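Local coordinates for substrate-binding protein (Synechococcus sp., PDB 6WPN), which probably binds an oligosaccharide or related sugar in the periplasm as the solute-capturing component of a transport system, at residues 169-172 / 173-177; 227-230 / 231-235; 405-408 / 409-413. One frame throughout, in Å; residues are numbered along the deposited sequence.

Contact 1: 169-172 / 173-177; sequences PAYA and RSIRE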
loop_
_atom_site.group_PDB
_atom_site.type_symbol
_atom_site.label_atom_id
_atom_site.label_comp_id
_atom_site.label_asym_id
_atom_site.label_seq_id
_atom_site.Cartn_x
_atom_site.Cartn_y
_atom_site.Cartn_z
ATOM N N PRO A 169 -13.162 -8.428 16.662
ATOM C CA PRO A 169 -14.258 -7.911 17.508
ATOM C C PRO A 169 -14.043 -8.142 18.995
ATOM O O PRO A 169 -14.129 -7.188 19.777
ATOM C CB PRO A 169 -15.488 -8.657 16.973
ATOM C CG PRO A 169 -15.159 -8.939 15.561
ATOM C CD PRO A 169 -13.691 -9.279 15.577
ATOM N N ALA A 170 -13.759 -9.380 19.408
ATOM C CA ALA A 170 -13.541 -9.652 20.828
ATOM C C ALA A 170 -12.395 -8.814 21.385
ATOM O O ALA A 170 -12.477 -8.303 22.507
ATOM C CB ALA A 170 -13.270 -11.141 21.041
ATOM N N TYR A 171 -11.322 -8.657 20.605
ATOM C CA TYR A 171 -10.198 -7.822 21.017
ATOM C C TYR A 171 -10.613 -6.364 21.152
ATOM O O TYR A 171 -10.310 -5.711 22.159
ATOM C CB TYR A 171 -9.056 -7.975 20.011
ATOM C CG TYR A 171 -8.143 -6.775 19.871
ATOM C CD1 TYR A 171 -7.164 -6.499 20.817
ATOM C CD2 TYR A 171 -8.235 -5.939 18.764
ATOM C CE1 TYR A 171 -6.320 -5.410 20.677
ATOM C CE2 TYR A 171 -7.400 -4.852 18.617
ATOM C CZ TYR A 171 -6.443 -4.594 19.575
ATOM O OH TYR A 171 -5.612 -3.502 19.423
ATOM N N ALA A 172 -11.309 -5.836 20.138
ATOM C CA ALA A 172 -11.701 -4.429 20.143
ATOM C C ALA A 172 -12.602 -4.108 21.328
ATOM O O ALA A 172 -12.483 -3.036 21.933
ATOM C CB ALA A 172 -12.396 -4.070 18.827
ATOM N N ARG A 173 -13.523 -5.013 21.660
ATOM C CA ARG A 173 -14.383 -4.799 22.819
ATOM C C ARG A 173 -13.562 -4.688 24.099
ATOM O O ARG A 173 -13.783 -3.783 24.912
ATOM C CB ARG A 173 -15.412 -5.925 22.928
ATOM C CG ARG A 173 -16.446 -5.898 21.821
ATOM C CD ARG A 173 -17.629 -6.797 22.111
ATOM N NE ARG A 173 -17.423 -8.158 21.624
ATOM C CZ ARG A 173 -17.854 -8.597 20.446
ATOM N NH1 ARG A 173 -18.515 -7.781 19.636
ATOM N NH2 ARG A 173 -17.621 -9.851 20.079
ATOM N N SER A 174 -12.593 -5.593 24.285
ATOM C CA SER A 174 -11.792 -5.572 25.507
ATOM C C SER A 174 -11.032 -4.260 25.647
ATOM O O SER A 174 -10.906 -3.722 26.754
ATOM C CB SER A 174 -10.819 -6.753 25.528
ATOM O OG SER A 174 -11.492 -7.969 25.805
ATOM N N ILE A 175 -10.540 -3.715 24.534
ATOM C CA ILE A 175 -9.848 -2.432 24.595
ATOM C C ILE A 175 -10.833 -1.306 24.891
ATOM O O ILE A 175 -10.553 -0.418 25.705
ATOM C CB ILE A 175 -9.083 -2.175 23.284
ATOM C CG1 ILE A 175 -8.079 -3.300 22.996
ATOM C CG2 ILE A 175 -8.381 -0.824 23.335
ATOM C CD1 ILE A 175 -6.836 -3.259 23.848
ATOM N N ARG A 176 -12.017 -1.349 24.271
ATOM C CA ARG A 176 -12.968 -0.250 24.403
ATOM C C ARG A 176 -13.487 -0.121 25.823
ATOM O O ARG A 176 -13.555 0.985 26.366
ATOM C CB ARG A 176 -14.148 -0.444 23.448
ATOM C CG ARG A 176 -13.984 0.222 22.106
ATOM C CD ARG A 176 -13.561 1.662 22.282
ATOM N NE ARG A 176 -14.693 2.569 22.404
ATOM C CZ ARG A 176 -14.599 3.821 22.839
ATOM N NH1 ARG A 176 -13.423 4.311 23.209
ATOM N NH2 ARG A 176 -15.683 4.584 22.904
ATOM N N GLU A 177 -13.815 -1.240 26.457
ATOM C CA GLU A 177 -14.509 -1.175 27.731
ATOM C C GLU A 177 -13.565 -1.077 28.917
ATOM O O GLU A 177 -13.909 -0.438 29.916
ATOM C CB GLU A 177 -15.419 -2.397 27.888
ATOM C CG GLU A 177 -16.492 -2.488 26.812
ATOM C CD GLU A 177 -17.350 -3.739 26.925
ATOM O OE1 GLU A 177 -17.103 -4.560 27.837
ATOM O OE2 GLU A 177 -18.274 -3.900 26.098
#
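Over one face of the Arg173 guanidinium lies the backbone oxygen of Pro169, 3.9 Å above the plane and offset toward the rim, with Ala170 N over that same face. The phenol ring of Tyr171 is met obliquely by Ile175: CG1 of Ile175 comes to 3.6 Å from CE1 of Tyr171, and its CD1 also comes near that ring atom. Both pairs are four residues apart, one turn of helix 168-179. Arg173 folds back along the helix because its chain is bent at chi3 (-89°), which brings its guanidinium beside the proline; NH2 stands 4.0 Å from Pro169 CB. The phenol of Tyr171, with CG trans to the backbone nitrogen (chi1 152°), reaches forward to meet Ile175. Beneath these side chains the backbone ladder is regular: Arg173 N to Pro169 O at 2.9 Å, Ile175 N to Tyr171 O at 3.1 Å and Arg176 N to Ala172 O at 2.9 Å. Ala170 O takes the amide of Ser174 at 3.2 Å and, weakly, the hydroxyl of Ser174, so one carbonyl serves two donors of one residue. The arrangement is i to i+4 packing within an amphipathic helix. On its buried side, Tyr171 and Ile175 rest on Leu153 of helix 150-155, while the phenol OH is bonded to Gly183 O. Arg176 makes a cation-pi contact with Tyr182 and bonds through NE to Gly235 O, just beyond the end of helix 219-233.

Contact 2: 227-230 / 231-235; sequences FWTD and LYREG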
loop_
_atom_site.group_PDB
_atom_site.type_symbol
_atom_site.label_atom_id
_atom_site.label_comp_id
_atom_site.label_asym_id
_atom_site.label_seq_id
_atom_site.Cartn_x
_atom_site.Cartn_y
_atom_site.Cartn_z
ATOM N N PHE A 227 -19.670 -7.109 9.221
ATOM C CA PHE A 227 -18.531 -7.031 10.127
ATOM C C PHE A 227 -18.200 -5.584 10.465
ATOM O O PHE A 227 -18.149 -5.201 11.640
ATOM C CB PHE A 227 -17.325 -7.733 9.492
ATOM C CG PHE A 227 -16.067 -7.690 10.324
ATOM C CD1 PHE A 227 -15.136 -6.677 10.145
ATOM C CD2 PHE A 227 -15.803 -8.679 11.264
ATOM C CE1 PHE A 227 -13.973 -6.637 10.897
ATOM C CE2 PHE A 227 -14.639 -8.651 12.017
ATOM C CZ PHE A 227 -13.721 -7.627 11.835
ATOM N N TRP A 228 -18.001 -4.758 9.438
ATOM C CA TRP A 228 -17.592 -3.377 9.661
ATOM C C TRP A 228 -18.747 -2.522 10.161
ATOM O O TRP A 228 -18.548 -1.626 10.988
ATOM C CB TRP A 228 -17.001 -2.811 8.374
ATOM C CG TRP A 228 -15.698 -3.453 8.054
ATOM C CD1 TRP A 228 -15.441 -4.343 7.054
ATOM C CD2 TRP A 228 -14.470 -3.277 8.760
ATOM N NE1 TRP A 228 -14.120 -4.726 7.088
ATOM C CE2 TRP A 228 -13.503 -4.083 8.127
ATOM C CE3 TRP A 228 -14.091 -2.512 9.870
ATOM C CZ2 TRP A 228 -12.184 -4.140 8.561
ATOM C CZ3 TRP A 228 -12.783 -2.573 10.299
ATOM C CH2 TRP A 228 -11.846 -3.379 9.647
ATOM N N THR A 229 -19.964 -2.786 9.681
ATOM C CA THR A 229 -21.120 -2.044 10.167
ATOM C C THR A 229 -21.309 -2.257 11.664
ATOM O O THR A 229 -21.454 -1.296 12.429
ATOM C CB THR A 229 -22.375 -2.475 9.408
ATOM O OG1 THR A 229 -22.211 -2.193 8.013
ATOM C CG2 THR A 229 -23.598 -1.728 9.933
ATOM N N ASP A 230 -21.275 -3.518 12.103
ATOM C CA ASP A 230 -21.509 -3.831 13.510
ATOM C C ASP A 230 -20.397 -3.281 14.400
ATOM O O ASP A 230 -20.662 -2.815 15.514
ATOM C CB ASP A 230 -21.638 -5.344 13.691
ATOM C CG ASP A 230 -22.867 -5.914 13.002
ATOM O OD1 ASP A 230 -23.843 -5.162 12.786
ATOM O OD2 ASP A 230 -22.860 -7.123 12.680
ATOM N N LEU A 231 -19.150 -3.321 13.934
ATOM C CA LEU A 231 -18.062 -2.748 14.720
ATOM C C LEU A 231 -18.300 -1.264 14.974
ATOM O O LEU A 231 -18.165 -0.785 16.105
ATOM C CB LEU A 231 -16.724 -2.964 14.011
ATOM C CG LEU A 231 -16.063 -4.340 14.117
ATOM C CD1 LEU A 231 -14.705 -4.317 13.443
ATOM C CD2 LEU A 231 -15.926 -4.773 15.557
ATOM N N TYR A 232 -18.692 -0.527 13.934
ATOM C CA TYR A 232 -18.899 0.908 14.097
ATOM C C TYR A 232 -20.104 1.194 14.983
ATOM O O TYR A 232 -20.041 2.052 15.871
ATOM C CB TYR A 232 -19.079 1.576 12.735
ATOM C CG TYR A 232 -19.031 3.080 12.823
ATOM C CD1 TYR A 232 -17.815 3.754 12.816
ATOM C CD2 TYR A 232 -20.192 3.825 12.957
ATOM C CE1 TYR A 232 -17.760 5.128 12.907
ATOM C CE2 TYR A 232 -20.145 5.204 13.053
ATOM C CZ TYR A 232 -18.926 5.847 13.029
ATOM O OH TYR A 232 -18.872 7.214 13.120
ATOM N N ARG A 233 -21.207 0.481 14.759
ATOM C CA ARG A 233 -22.432 0.775 15.488
ATOM C C ARG A 233 -22.296 0.478 16.974
ATOM O O ARG A 233 -22.962 1.121 17.791
ATOM C CB ARG A 233 -23.592 -0.029 14.903
ATOM C CG ARG A 233 -23.943 0.318 13.470
ATOM C CD ARG A 233 -25.348 -0.156 13.150
ATOM N NE ARG A 233 -25.745 0.161 11.783
ATOM C CZ ARG A 233 -26.922 -0.163 11.258
ATOM N NH1 ARG A 233 -27.813 -0.815 11.991
ATOM N NH2 ARG A 233 -27.207 0.166 10.006
ATOM N N GLU A 234 -21.441 -0.472 17.344
ATOM C CA GLU A 234 -21.249 -0.849 18.736
ATOM C C GLU A 234 -20.245 0.035 19.466
ATOM O O GLU A 234 -19.857 -0.299 20.587
ATOM C CB GLU A 234 -20.804 -2.310 18.824
ATOM C CG GLU A 234 -21.851 -3.299 18.364
ATOM C CD GLU A 234 -21.395 -4.741 18.500
ATOM O OE1 GLU A 234 -20.296 -4.977 19.055
ATOM O OE2 GLU A 234 -22.143 -5.641 18.056
ATOM N N GLY A 235 -19.825 1.147 18.870
ATOM C CA GLY A 235 -18.891 2.039 19.530
ATOM C C GLY A 235 -17.477 1.520 19.620
ATOM O O GLY A 235 -16.677 2.052 20.396
#
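Phe227 and Leu231 begin a run of i to i+4 backbone bonds that carries helix 219-233 to its end in a Schellman motif. Leu231 N to Phe227 O and Tyr232 N to Trp228 O each span 3.1 Å; Arg233 N to Thr229 O is shorter, 2.9 Å. In the last of the run, Glu234 N still bonds to Asp230 O, but the angle at its hydrogen falls to 145° as Glu234 leaves helical geometry. Gly235, with a positive phi of 73°, is the C-prime residue: its N turns back to Tyr232 O, and Leu236 N to Leu231 O. Among the side chains, Leu231 fills the angle between two aromatic rings. Its CG lies over one face of the Phe227 ring, and its CD1 comes to 3.5 Å from Phe227 CE1; the same methyl meets the Trp228 ring obliquely, 4.0 Å from CE3. The two rings also meet each other, CD1 of Phe227 lying over the centre of one indole face while Trp228 CG sits in plane at the edge of the phenyl ring. Trp228 reaches Met403 of helix 388-403 and meets the ring of Trp165, whereas Phe227 packs on Val168 and Pro169 of helix 168-179. The hydroxyl of Tyr232 is taken up by Arg239 O. Farther round the helix, Arg233 and Thr229 run side by side. The arginine is extended from CG to NE and gives NH2 to Ala402 O, and its NE lies 3.4 Å from the Thr229 methyl CG2.

Contact 3: 405-408 / 409-413; sequences GQIS and SDQAV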
loop_
_atom_site.group_PDB
_atom_site.type_symbol
_atom_site.label_atom_id
_atom_site.label_comp_id
_atom_site.label_asym_id
_atom_site.label_seq_id
_atom_site.Cartn_x
_atom_site.Cartn_y
_atom_site.Cartn_z
ATOM N N GLY A 405 -25.974 4.164 10.380
ATOM C CA GLY A 405 -27.341 3.782 10.661
ATOM C C GLY A 405 -28.379 4.342 9.717
ATOM O O GLY A 405 -29.564 4.349 10.059
ATOM N N GLN A 406 -27.979 4.818 8.536
ATOM C CA GLN A 406 -28.962 5.343 7.594
ATOM C C GLN A 406 -29.629 4.229 6.798
ATOM O O GLN A 406 -30.782 4.376 6.385
ATOM C CB GLN A 406 -28.305 6.353 6.651
ATOM C CG GLN A 406 -27.758 7.582 7.361
ATOM C CD GLN A 406 -26.742 8.342 6.528
ATOM O OE1 GLN A 406 -26.548 8.055 5.346
ATOM N NE2 GLN A 406 -26.065 9.300 7.152
ATOM N N ILE A 407 -28.920 3.125 6.562
ATOM C CA ILE A 407 -29.462 1.941 5.907
ATOM C C ILE A 407 -28.875 0.712 6.597
ATOM O O ILE A 407 -27.941 0.807 7.395
ATOM C CB ILE A 407 -29.153 1.904 4.393
ATOM C CG1 ILE A 407 -27.640 1.927 4.152
ATOM C CG2 ILE A 407 -29.804 3.072 3.670
ATOM C CD1 ILE A 407 -27.260 1.891 2.694
ATOM N N SER A 408 -29.434 -0.452 6.276
ATOM C CA SER A 408 -28.901 -1.706 6.781
ATOM C C SER A 408 -27.671 -2.131 5.978
ATOM O O SER A 408 -27.383 -1.600 4.898
ATOM C CB SER A 408 -29.955 -2.805 6.719
ATOM O OG SER A 408 -30.123 -3.237 5.387
ATOM N N SER A 409 -26.946 -3.115 6.524
ATOM C CA SER A 409 -25.749 -3.635 5.864
ATOM C C SER A 409 -26.082 -4.248 4.510
ATOM O O SER A 409 -25.406 -3.974 3.511
ATOM C CB SER A 409 -25.075 -4.681 6.753
ATOM O OG SER A 409 -24.783 -4.170 8.039
ATOM N N ASP A 410 -27.109 -5.104 4.464
ATOM C CA ASP A 410 -27.521 -5.701 3.198
ATOM C C ASP A 410 -27.997 -4.640 2.222
ATOM O O ASP A 410 -27.813 -4.782 1.008
ATOM C CB ASP A 410 -28.612 -6.749 3.418
ATOM C CG ASP A 410 -28.133 -7.922 4.251
ATOM O OD1 ASP A 410 -26.908 -8.171 4.272
ATOM O OD2 ASP A 410 -28.983 -8.609 4.860
ATOM N N GLN A 411 -28.633 -3.585 2.734
ATOM C CA GLN A 411 -29.050 -2.486 1.875
ATOM C C GLN A 411 -27.837 -1.818 1.238
ATOM O O GLN A 411 -27.869 -1.445 0.063
ATOM C CB GLN A 411 -29.850 -1.475 2.696
ATOM C CG GLN A 411 -30.665 -0.490 1.890
ATOM C CD GLN A 411 -31.860 -1.146 1.233
ATOM O OE1 GLN A 411 -32.321 -2.201 1.674
ATOM N NE2 GLN A 411 -32.384 -0.515 0.184
ATOM N N ALA A 412 -26.746 -1.684 1.996
ATOM C CA ALA A 412 -25.517 -1.138 1.427
ATOM C C ALA A 412 -24.960 -2.048 0.340
ATOM O O ALA A 412 -24.528 -1.576 -0.718
ATOM C CB ALA A 412 -24.479 -0.919 2.531
ATOM N N VAL A 413 -24.966 -3.360 0.590
ATOM C CA VAL A 413 -24.474 -4.327 -0.389
ATOM C C VAL A 413 -25.239 -4.196 -1.695
ATOM O O VAL A 413 -24.648 -4.143 -2.780
ATOM C CB VAL A 413 -24.578 -5.756 0.175
ATOM C CG1 VAL A 413 -24.125 -6.768 -0.861
ATOM C CG2 VAL A 413 -23.762 -5.876 1.448
#
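Ser408 and Gln411 form the capping bond at the start of helix 409-427: the amide N of Gln411 donates to Ser408 OG at 3.1 Å with an angle of 152° at the hydrogen. A first torsion of 75° sets OG between the backbone nitrogen and the carbonyl carbon of Ser408, turned toward the first helical turn, where it also lies 3.2 Å from Gln411 CB. The same serine is used a second time. Its carbonyl oxygen receives Ala412 N at 3.0 Å, the donor tilted 22° from the carbonyl plane, and this is the first i to i+4 bond of the helix; Val413 N to Ser409 O at 3.0 Å continues the pattern. The Ser409 hydroxyl has a weak hydrogen bond with Thr229 OG1 of helix 219-233, whose stronger partner is Phe225 O. Apolar contact adds to the turn: Ile407 crosses Gln411 at about a right angle, CB at 3.8 Å from Gln411 CG, and extends CD1 to 4.0 Å from Ala412 CB. Both Ile407 and Ala412 also touch Gln398 of helix 388-403. Just upstream, Gly405 has positive phi and belongs to the Schellman motif that ends helix 388-403. The whole is a tight helix-to-helix connection, with Ser408 as N-cap, and Ile407 and Ala412 in the N' and N4 positions of a hydrophobic staple.

The three contacts come in series along the chain, yet they line up in space, with contact 2 in the middle. Its centre is about 12 Å from that of contact 1 and about 12 Å from that of contact 3, whereas the centres of contacts 1 and 3 are about 24 Å apart and their nearest atoms about 13 Å. Helix 219-233 thus lies between helix 168-179 and the turn joining helices 388-403 and 409-427. Toward contact 1, Glu234 OE1 makes a long, weak ion pair with Arg173 NH1; toward contact 3, Arg233 NH2 comes to 2.8 Å from Ile407 O. The row brings helices distant in sequence together in an outlying part of the chain.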